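Local coordinates for ATP/GTP-binding site-containing protein A (Brucella abortus, PDB 6NTR) that helps keep the bacterial cell envelope intact from its place in the periplasm, at residues A[174-182]-A[233-241]; A[185-194]-A[205-215]. One frame throughout, in Å; residues are numbered along the deposited sequence.

In the fold
Both contacts belong to the curled, largely antiparallel beta framework of this barrel-like protein. Interaction 1 lays the short helix 174-179 along the last strand, 229-240, whereas interaction 2 is the hairpin of strands 187-195 and 207-214; along the chain the hairpin is nested inside the loop that interaction 1 closes. Their centres are about 17 Å apart, yet they touch: the selenium of Met179 packs 3.4 Å from Tyr214 OH. Arg220 joins them as well, forming a salt bridge with Glu175 and a hydrogen bond with the Tyr214 hydroxyl. At the far end of the hairpin, a glycerol probably carried over from crystallisation is hydrogen-bonded to Tyr194.

Interaction 1: residues A[174-182]-A[233-241]; sequences DETKVMGKF and GKLVKLDIY
Glu175 reaches from helix 174-179 to the strand backbone at Leu235. Its CB leads to a CG set anti to the carbonyl carbon (chi1 -72°), and the chain then runs on extended. CG passes 3.6 Å from the backbone O of Leu235, CD comes to 4.0 Å from Lys234 CD, and at the tip OE2 accepts a hydrogen bond of 2.6 Å from Leu235 N. The bond is fairly straight, 161° at the hydrogen, and meets OE2 on its anti side, slightly out of the carboxylate plane. OE2 also accepts the backbone N-H of Asp221, while OE1 forms a salt bridge with Arg220, so both oxygens of this buried carboxylate have partners and its rotation is fixed. The neighbouring arginine would be expected to favour the charged form.

Further along, the contact becomes apolar. CG of the selenomethionine Met179 rests on two leucines of the strand, 3.7 Å from Leu235 CD2 and 3.6 Å from Leu238 CD2; a bend at the selenium end of the chain folds CE back onto Leu238 CD2, a tight approach of 3.4 Å. CG2 of Val178 packs against the carbonyl of Val236, and a water donates to both Val178 O and Leu238 O, bridging helix and strand. Beyond Gly180, where positive phi ends the helical run, the chain turns so that Phe182 meets Ile240: CG1 of the isoleucine sits at the ring edge, near its plane, 3.5 Å from Phe182 CE2.

Helix and strand axes run nearly parallel, 22° apart and 7.1 Å at closest approach. On the strand edge bonded to strand 8-19, Val236 and Lys237 both pair with Ile11, a classic beta bulge. This is a short helix packed on a bulged strand of the barrel-like fold.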
loop_
_atom_site.group_PDB
_atom_site.type_symbol
_atom_site.label_atom_id
_atom_site.label_comp_id
_atom_site.label_asym_id
_atom_site.label_seq_id
_atom_site.Cartn_x
_atom_site.Cartn_y
_atom_site.Cartn_z
ATOM N N ASP A 174 7.263 -18.219 -9.981
ATOM C CA ASP A 174 8.147 -17.343 -10.712
ATOM C C ASP A 174 8.690 -16.262 -9.785
ATOM O O ASP A 174 9.843 -15.891 -9.873
ATOM C CB ASP A 174 7.411 -16.710 -11.887
ATOM C CG ASP A 174 7.169 -17.686 -13.011
ATOM O OD1 ASP A 174 7.760 -18.774 -12.987
ATOM O OD2 ASP A 174 6.387 -17.368 -13.921
ATOM N N GLU A 175 7.861 -15.759 -8.894
ATOM C CA GLU A 175 8.283 -14.728 -7.978
ATOM C C GLU A 175 9.425 -15.178 -7.082
ATOM O O GLU A 175 10.339 -14.415 -6.810
ATOM C CB GLU A 175 7.106 -14.243 -7.150
ATOM C CG GLU A 175 6.110 -13.415 -7.933
ATOM C CD GLU A 175 5.065 -12.790 -7.047
ATOM O OE1 GLU A 175 4.566 -13.480 -6.160
ATOM O OE2 GLU A 175 4.748 -11.610 -7.216
ATOM N N THR A 176 9.380 -16.415 -6.623
ATOM C CA THR A 176 10.417 -16.923 -5.744
ATOM C C THR A 176 11.803 -16.970 -6.361
ATOM O O THR A 176 12.777 -16.683 -5.687
ATOM C CB THR A 176 10.112 -18.334 -5.222
ATOM O OG1 THR A 176 9.931 -19.222 -6.325
ATOM C CG2 THR A 176 8.888 -18.328 -4.354
ATOM N N LYS A 177 11.900 -17.336 -7.631
ATOM C CA LYS A 177 13.210 -17.448 -8.240
ATOM C C LYS A 177 13.967 -16.132 -8.217
ATOM O O LYS A 177 15.160 -16.122 -7.973
ATOM C CB LYS A 177 13.154 -18.060 -9.647
ATOM C CG LYS A 177 12.049 -17.568 -10.556
ATOM C CD LYS A 177 12.052 -18.336 -11.867
ATOM C CE LYS A 177 11.154 -17.677 -12.901
ATOM N NZ LYS A 177 11.446 -18.104 -14.297
ATOM N N VAL A 178 13.238 -15.052 -8.425
ATOM C CA VAL A 178 13.766 -13.701 -8.442
ATOM C C VAL A 178 14.374 -13.252 -7.109
ATOM O O VAL A 178 15.381 -12.562 -7.083
ATOM C CB VAL A 178 12.630 -12.755 -8.916
ATOM C CG1 VAL A 178 12.739 -11.332 -8.397
ATOM C CG2 VAL A 178 12.524 -12.783 -10.423
HETATM N N MSE A 179 13.739 -13.633 -6.015
HETATM C CA MSE A 179 14.117 -13.219 -4.678
HETATM C C MSE A 179 15.431 -13.643 -4.083
HETATM O O MSE A 179 16.086 -12.773 -3.482
HETATM C CB MSE A 179 13.051 -13.733 -3.737
HETATM C CG MSE A 179 11.746 -13.003 -3.962
HETATM SE SE MSE A 179 10.658 -13.277 -2.368
HETATM C CE MSE A 179 12.063 -13.168 -1.013
ATOM N N GLY A 180 15.859 -14.890 -4.216
ATOM C CA GLY A 180 17.126 -15.257 -3.608
ATOM C C GLY A 180 17.076 -16.010 -2.290
ATOM O O GLY A 180 16.378 -16.998 -2.154
ATOM N N LYS A 181 17.842 -15.537 -1.318
ATOM C CA LYS A 181 17.941 -16.205 -0.029
ATOM C C LYS A 181 16.618 -16.353 0.718
ATOM O O LYS A 181 16.394 -17.375 1.357
ATOM C CB LYS A 181 19.019 -15.561 0.848
ATOM C CG LYS A 181 18.744 -14.135 1.280
ATOM C CD LYS A 181 19.639 -13.750 2.443
ATOM C CE LYS A 181 19.683 -12.250 2.643
ATOM N NZ LYS A 181 19.845 -11.890 4.076
ATOM N N PHE A 182 15.745 -15.360 0.652
ATOM C CA PHE A 182 14.456 -15.478 1.306
ATOM C C PHE A 182 13.470 -16.303 0.503
ATOM O O PHE A 182 12.293 -16.334 0.858
ATOM C CB PHE A 182 13.845 -14.106 1.557
ATOM C CG PHE A 182 14.692 -13.198 2.360
ATOM C CD1 PHE A 182 14.845 -13.399 3.715
ATOM C CD2 PHE A 182 15.315 -12.119 1.767
ATOM C CE1 PHE A 182 15.619 -12.552 4.459
ATOM C CE2 PHE A 182 16.089 -11.269 2.505
ATOM C CZ PHE A 182 16.243 -11.483 3.852
ATOM N N GLY A 233 -0.144 -7.672 -9.463
ATOM C CA GLY A 233 1.210 -7.204 -9.308
ATOM C C GLY A 233 2.112 -8.368 -9.017
ATOM O O GLY A 233 1.998 -8.988 -7.985
ATOM N N LYS A 234 3.043 -8.641 -9.906
ATOM C CA LYS A 234 3.948 -9.748 -9.694
ATOM C C LYS A 234 5.375 -9.252 -9.513
ATOM O O LYS A 234 5.875 -8.509 -10.328
ATOM C CB LYS A 234 3.870 -10.738 -10.853
ATOM C CG LYS A 234 2.525 -11.408 -11.036
ATOM C CD LYS A 234 2.192 -12.287 -9.852
ATOM C CE LYS A 234 1.180 -13.347 -10.211
ATOM N NZ LYS A 234 1.858 -14.654 -10.342
ATOM N N LEU A 235 6.021 -9.677 -8.439
ATOM C CA LEU A 235 7.373 -9.268 -8.167
ATOM C C LEU A 235 8.278 -9.804 -9.240
ATOM O O LEU A 235 8.244 -10.977 -9.555
ATOM C CB LEU A 235 7.817 -9.793 -6.811
ATOM C CG LEU A 235 9.041 -9.178 -6.150
ATOM C CD1 LEU A 235 8.676 -7.952 -5.347
ATOM C CD2 LEU A 235 9.694 -10.195 -5.254
ATOM N N VAL A 236 9.111 -8.933 -9.788
ATOM C CA VAL A 236 10.037 -9.330 -10.841
ATOM C C VAL A 236 11.491 -9.082 -10.478
ATOM O O VAL A 236 12.375 -9.504 -11.234
ATOM C CB VAL A 236 9.705 -8.650 -12.187
ATOM C CG1 VAL A 236 8.299 -9.001 -12.606
ATOM C CG2 VAL A 236 9.906 -7.144 -12.123
ATOM N N LYS A 237 11.782 -8.435 -9.355
ATOM C CA LYS A 237 13.163 -8.236 -8.944
ATOM C C LYS A 237 13.190 -7.790 -7.496
ATOM O O LYS A 237 12.401 -6.927 -7.093
ATOM C CB LYS A 237 13.844 -7.197 -9.828
ATOM C CG LYS A 237 15.337 -7.034 -9.613
ATOM C CD LYS A 237 15.904 -6.044 -10.631
ATOM C CE LYS A 237 17.398 -5.896 -10.493
ATOM N NZ LYS A 237 17.734 -5.391 -9.136
ATOM N N LEU A 238 14.097 -8.351 -6.706
ATOM C CA LEU A 238 14.140 -8.077 -5.280
ATOM C C LEU A 238 15.579 -7.838 -4.870
ATOM O O LEU A 238 16.444 -8.693 -5.102
ATOM C CB LEU A 238 13.538 -9.229 -4.480
ATOM C CG LEU A 238 13.651 -9.012 -2.986
ATOM C CD1 LEU A 238 12.696 -7.913 -2.593
ATOM C CD2 LEU A 238 13.356 -10.296 -2.251
ATOM N N ASP A 239 15.828 -6.680 -4.270
ATOM C CA ASP A 239 17.159 -6.295 -3.830
ATOM C C ASP A 239 17.137 -6.142 -2.322
ATOM O O ASP A 239 16.386 -5.320 -1.787
ATOM C CB ASP A 239 17.618 -5.014 -4.517
ATOM C CG ASP A 239 18.010 -5.255 -5.948
ATOM O OD1 ASP A 239 18.744 -6.241 -6.193
ATOM O OD2 ASP A 239 17.584 -4.467 -6.822
ATOM N N ILE A 240 17.952 -6.944 -1.649
ATOM C CA ILE A 240 18.009 -6.991 -0.198
ATOM C C ILE A 240 19.187 -6.148 0.260
ATOM O O ILE A 240 20.336 -6.441 -0.087
ATOM C CB ILE A 240 18.154 -8.430 0.307
ATOM C CG1 ILE A 240 17.045 -9.316 -0.252
ATOM C CG2 ILE A 240 18.148 -8.446 1.815
ATOM C CD1 ILE A 240 17.521 -10.262 -1.328
ATOM N N TYR A 241 18.911 -5.119 1.049
ATOM C CA TYR A 241 19.959 -4.244 1.546
ATOM C C TYR A 241 20.542 -4.803 2.842
ATOM O O TYR A 241 19.971 -5.694 3.473
ATOM C CB TYR A 241 19.421 -2.833 1.767
ATOM C CG TYR A 241 18.857 -2.164 0.527
ATOM C CD1 TYR A 241 19.372 -2.427 -0.739
ATOM C CD2 TYR A 241 17.817 -1.251 0.633
ATOM C CE1 TYR A 241 18.850 -1.807 -1.852
ATOM C CE2 TYR A 241 17.298 -0.626 -0.464
ATOM C CZ TYR A 241 17.809 -0.907 -1.703
ATOM O OH TYR A 241 17.273 -0.270 -2.795
HETATM O O HOH W 1 16.743 -9.894 -7.220
#

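Interaction 2: residues A[185-194]-A[205-215]; sequences DQVWPVTIAY and PIYRINFKLYR
Trp188 and Leu213, Val190 and Phe211, and Ile192 and Ile209 are antiparallel pairs, each closed by two backbone hydrogen bonds, and the strand axes run at 151° to each other. The Tyr194-Tyr207 pair continues this register through Tyr194 N to Tyr207 O, 2.8 Å.

On the face carrying these residues, Phe211 has CG between its backbone N and carbonyl carbon (chi1 61°), which lays the ring alongside Val190. Val190 CB stands over one ring face, 3.8 Å from the Phe211 centroid, in a CH-pi contact, while Ile192 CG1 meets the edge at Phe211 CE1. Leu213 CD2 packs against Val190 CG2 at 3.8 Å. Towards the turn, Tyr207 directs its edge at the face of Tyr194, an edge-to-face pair with centroids 5.0 Å apart and planes at 61°. At the other end, Arg215 CG reaches the edge of the Trp188 indole, 3.7 Å from CH2.

On the opposite face of the sheet, Val187 CG1 sits almost centrally over the Tyr214 ring, 3.5 Å from its centroid. The Tyr214 hydroxyl is hydrogen-bonded to Arg220 NE.

Helix 126-138 covers Trp188, Ile192 and Leu213, and strand 159-165 continues the sheet beyond 187-194. Paired in this way, with a helix over one face, the two strands form a long antiparallel beta hairpin in the barrel-like wall.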
loop_
_atom_site.group_PDB
_atom_site.type_symbol
_atom_site.label_atom_id
_atom_site.label_comp_id
_atom_site.label_asym_id
_atom_site.label_seq_id
_atom_site.Cartn_x
_atom_site.Cartn_y
_atom_site.Cartn_z
ATOM N N ASP A 185 11.278 -19.151 2.355
ATOM C CA ASP A 185 10.628 -18.794 3.608
ATOM C C ASP A 185 9.107 -18.847 3.450
ATOM O O ASP A 185 8.571 -18.770 2.344
ATOM C CB ASP A 185 11.079 -17.395 4.050
ATOM C CG ASP A 185 12.600 -17.284 4.206
ATOM O OD1 ASP A 185 13.285 -18.329 4.257
ATOM O OD2 ASP A 185 13.119 -16.147 4.259
ATOM N N GLN A 186 8.417 -19.014 4.568
ATOM C CA GLN A 186 6.967 -19.095 4.591
ATOM C C GLN A 186 6.302 -17.753 4.358
ATOM O O GLN A 186 6.869 -16.733 4.659
ATOM C CB GLN A 186 6.493 -19.651 5.928
ATOM C CG GLN A 186 6.848 -21.098 6.182
ATOM C CD GLN A 186 5.939 -22.057 5.460
ATOM O OE1 GLN A 186 4.749 -21.825 5.339
ATOM N NE2 GLN A 186 6.499 -23.146 4.983
ATOM N N VAL A 187 5.086 -17.776 3.842
ATOM C CA VAL A 187 4.322 -16.569 3.618
ATOM C C VAL A 187 2.928 -16.764 4.164
ATOM O O VAL A 187 2.512 -17.876 4.415
ATOM C CB VAL A 187 4.194 -16.207 2.134
ATOM C CG1 VAL A 187 5.555 -16.092 1.480
ATOM C CG2 VAL A 187 3.319 -17.208 1.411
ATOM N N TRP A 188 2.233 -15.669 4.400
ATOM C CA TRP A 188 0.867 -15.722 4.858
ATOM C C TRP A 188 0.024 -15.097 3.783
ATOM O O TRP A 188 0.363 -14.037 3.295
ATOM C CB TRP A 188 0.671 -14.867 6.094
ATOM C CG TRP A 188 1.239 -15.394 7.333
ATOM C CD1 TRP A 188 0.799 -16.459 8.045
ATOM C CD2 TRP A 188 2.338 -14.857 8.054
ATOM N NE1 TRP A 188 1.564 -16.634 9.152
ATOM C CE2 TRP A 188 2.520 -15.659 9.185
ATOM C CE3 TRP A 188 3.190 -13.778 7.851
ATOM C CZ2 TRP A 188 3.523 -15.418 10.106
ATOM C CZ3 TRP A 188 4.173 -13.543 8.757
ATOM C CH2 TRP A 188 4.338 -14.354 9.874
ATOM N N PRO A 189 -1.050 -15.766 3.363
ATOM C CA PRO A 189 -1.890 -15.068 2.399
ATOM C C PRO A 189 -2.591 -13.989 3.187
ATOM O O PRO A 189 -3.048 -14.272 4.274
ATOM C CB PRO A 189 -2.868 -16.138 1.951
ATOM C CG PRO A 189 -2.195 -17.427 2.250
ATOM C CD PRO A 189 -1.427 -17.177 3.504
ATOM N N VAL A 190 -2.675 -12.776 2.663
ATOM C CA VAL A 190 -3.314 -11.700 3.401
ATOM C C VAL A 190 -4.242 -10.955 2.467
ATOM O O VAL A 190 -3.870 -10.635 1.333
ATOM C CB VAL A 190 -2.293 -10.743 4.033
ATOM C CG1 VAL A 190 -2.988 -9.860 5.022
ATOM C CG2 VAL A 190 -1.195 -11.510 4.711
ATOM N N THR A 191 -5.458 -10.712 2.941
ATOM C CA THR A 191 -6.440 -9.873 2.277
ATOM C C THR A 191 -6.746 -8.710 3.208
ATOM O O THR A 191 -7.103 -8.918 4.368
ATOM C CB THR A 191 -7.710 -10.667 1.942
ATOM O OG1 THR A 191 -7.397 -11.719 1.023
ATOM C CG2 THR A 191 -8.758 -9.776 1.320
ATOM N N ILE A 192 -6.582 -7.492 2.717
ATOM C CA ILE A 192 -6.954 -6.301 3.465
ATOM C C ILE A 192 -8.068 -5.607 2.699
ATOM O O ILE A 192 -7.892 -5.265 1.524
ATOM C CB ILE A 192 -5.754 -5.372 3.685
ATOM C CG1 ILE A 192 -4.632 -6.150 4.372
ATOM C CG2 ILE A 192 -6.158 -4.194 4.518
ATOM C CD1 ILE A 192 -3.505 -5.300 4.886
ATOM N N ALA A 193 -9.222 -5.440 3.343
ATOM C CA ALA A 193 -10.343 -4.712 2.770
ATOM C C ALA A 193 -10.467 -3.371 3.471
ATOM O O ALA A 193 -10.424 -3.310 4.701
ATOM C CB ALA A 193 -11.648 -5.493 2.892
ATOM N N TYR A 194 -10.620 -2.312 2.683
ATOM C CA TYR A 194 -10.569 -0.944 3.166
ATOM C C TYR A 194 -11.975 -0.374 3.138
ATOM O O TYR A 194 -12.651 -0.429 2.109
ATOM C CB TYR A 194 -9.623 -0.100 2.301
ATOM C CG TYR A 194 -8.120 -0.357 2.468
ATOM C CD1 TYR A 194 -7.539 -1.533 2.032
ATOM C CD2 TYR A 194 -7.277 0.621 2.986
ATOM C CE1 TYR A 194 -6.186 -1.754 2.157
ATOM C CE2 TYR A 194 -5.914 0.408 3.106
ATOM C CZ TYR A 194 -5.378 -0.784 2.687
ATOM O OH TYR A 194 -4.026 -1.010 2.800
ATOM N N PRO A 205 -16.310 -2.632 0.330
ATOM C CA PRO A 205 -15.123 -1.879 0.746
ATOM C C PRO A 205 -14.725 -0.933 -0.395
ATOM O O PRO A 205 -15.011 -1.253 -1.538
ATOM C CB PRO A 205 -14.075 -2.956 0.972
ATOM C CG PRO A 205 -14.370 -3.976 -0.036
ATOM C CD PRO A 205 -15.849 -4.005 -0.170
ATOM N N ILE A 206 -14.100 0.198 -0.107
ATOM C CA ILE A 206 -13.707 1.110 -1.171
ATOM C C ILE A 206 -12.575 0.518 -1.999
ATOM O O ILE A 206 -12.431 0.843 -3.178
ATOM C CB ILE A 206 -13.316 2.476 -0.591
ATOM C CG1 ILE A 206 -12.157 2.290 0.377
ATOM C CG2 ILE A 206 -14.505 3.139 0.100
ATOM C CD1 ILE A 206 -11.818 3.508 1.134
ATOM N N TYR A 207 -11.784 -0.375 -1.422
ATOM C CA TYR A 207 -10.648 -0.955 -2.112
ATOM C C TYR A 207 -10.272 -2.221 -1.359
ATOM O O TYR A 207 -10.453 -2.310 -0.147
ATOM C CB TYR A 207 -9.493 0.062 -2.187
ATOM C CG TYR A 207 -8.083 -0.479 -2.299
ATOM C CD1 TYR A 207 -7.517 -0.759 -3.537
ATOM C CD2 TYR A 207 -7.290 -0.636 -1.179
ATOM C CE1 TYR A 207 -6.208 -1.228 -3.642
ATOM C CE2 TYR A 207 -5.992 -1.106 -1.276
ATOM C CZ TYR A 207 -5.460 -1.400 -2.499
ATOM O OH TYR A 207 -4.170 -1.863 -2.566
ATOM N N ARG A 208 -9.777 -3.209 -2.087
ATOM C CA ARG A 208 -9.422 -4.479 -1.483
ATOM C C ARG A 208 -8.176 -5.032 -2.152
ATOM O O ARG A 208 -8.103 -5.062 -3.383
ATOM C CB ARG A 208 -10.567 -5.471 -1.625
ATOM C CG ARG A 208 -10.295 -6.788 -0.954
ATOM C CD ARG A 208 -11.581 -7.535 -0.708
ATOM N NE ARG A 208 -12.181 -8.002 -1.948
ATOM C CZ ARG A 208 -11.640 -8.909 -2.751
ATOM N NH1 ARG A 208 -10.486 -9.492 -2.449
ATOM N NH2 ARG A 208 -12.268 -9.245 -3.860
ATOM N N ILE A 209 -7.241 -5.496 -1.346
ATOM C CA ILE A 209 -6.019 -6.067 -1.845
ATOM C C ILE A 209 -5.679 -7.408 -1.225
ATOM O O ILE A 209 -5.748 -7.567 -0.038
ATOM C CB ILE A 209 -4.830 -5.106 -1.631
ATOM C CG1 ILE A 209 -3.576 -5.676 -2.258
ATOM C CG2 ILE A 209 -4.554 -4.884 -0.168
ATOM C CD1 ILE A 209 -2.375 -4.762 -2.188
ATOM N N ASN A 210 -5.271 -8.343 -2.055
ATOM C CA ASN A 210 -4.858 -9.640 -1.605
ATOM C C ASN A 210 -3.379 -9.783 -1.867
ATOM O O ASN A 210 -2.934 -9.506 -2.945
ATOM C CB ASN A 210 -5.580 -10.730 -2.379
ATOM C CG ASN A 210 -7.065 -10.651 -2.234
ATOM O OD1 ASN A 210 -7.719 -9.833 -2.848
ATOM N ND2 ASN A 210 -7.608 -11.519 -1.414
ATOM N N PHE A 211 -2.616 -10.228 -0.890
ATOM C CA PHE A 211 -1.200 -10.406 -1.087
ATOM C C PHE A 211 -0.628 -11.528 -0.253
ATOM O O PHE A 211 -1.223 -11.938 0.704
ATOM C CB PHE A 211 -0.446 -9.087 -0.805
ATOM C CG PHE A 211 -0.596 -8.571 0.591
ATOM C CD1 PHE A 211 -1.648 -7.770 0.933
ATOM C CD2 PHE A 211 0.321 -8.882 1.552
ATOM C CE1 PHE A 211 -1.787 -7.302 2.207
ATOM C CE2 PHE A 211 0.181 -8.419 2.827
ATOM C CZ PHE A 211 -0.874 -7.628 3.152
ATOM N N LYS A 212 0.551 -11.996 -0.628
ATOM C CA LYS A 212 1.271 -13.018 0.106
ATOM C C LYS A 212 2.343 -12.264 0.877
ATOM O O LYS A 212 3.144 -11.571 0.291
ATOM C CB LYS A 212 1.912 -14.004 -0.850
ATOM C CG LYS A 212 0.941 -14.987 -1.466
ATOM C CD LYS A 212 1.614 -15.838 -2.519
ATOM C CE LYS A 212 0.777 -17.045 -2.907
ATOM N NZ LYS A 212 -0.680 -16.816 -2.753
ATOM N N LEU A 213 2.369 -12.398 2.190
ATOM C CA LEU A 213 3.298 -11.655 3.020
ATOM C C LEU A 213 4.330 -12.450 3.800
ATOM O O LEU A 213 4.009 -13.463 4.390
ATOM C CB LEU A 213 2.476 -10.806 3.980
ATOM C CG LEU A 213 3.062 -10.255 5.267
ATOM C CD1 LEU A 213 3.723 -8.922 5.000
ATOM C CD2 LEU A 213 1.957 -10.069 6.280
ATOM N N TYR A 214 5.570 -11.976 3.783
ATOM C CA TYR A 214 6.690 -12.580 4.499
ATOM C C TYR A 214 6.796 -11.997 5.899
ATOM O O TYR A 214 6.340 -10.890 6.170
ATOM C CB TYR A 214 8.010 -12.352 3.759
ATOM C CG TYR A 214 8.114 -13.127 2.492
ATOM C CD1 TYR A 214 7.454 -12.705 1.351
ATOM C CD2 TYR A 214 8.856 -14.293 2.430
ATOM C CE1 TYR A 214 7.523 -13.423 0.178
ATOM C CE2 TYR A 214 8.935 -15.018 1.265
ATOM C CZ TYR A 214 8.265 -14.578 0.141
ATOM O OH TYR A 214 8.331 -15.297 -1.026
ATOM N N ARG A 215 7.418 -12.760 6.794
ATOM C CA ARG A 215 7.652 -12.267 8.147
ATOM C C ARG A 215 8.487 -10.983 8.174
ATOM O O ARG A 215 8.386 -10.211 9.137
ATOM C CB ARG A 215 8.337 -13.358 8.972
ATOM C CG ARG A 215 7.881 -13.440 10.389
ATOM C CD ARG A 215 8.058 -14.851 10.895
ATOM N NE ARG A 215 9.455 -15.278 10.980
ATOM C CZ ARG A 215 10.060 -15.640 12.110
ATOM N NH1 ARG A 215 9.385 -15.658 13.252
ATOM N NH2 ARG A 215 11.328 -16.021 12.098
#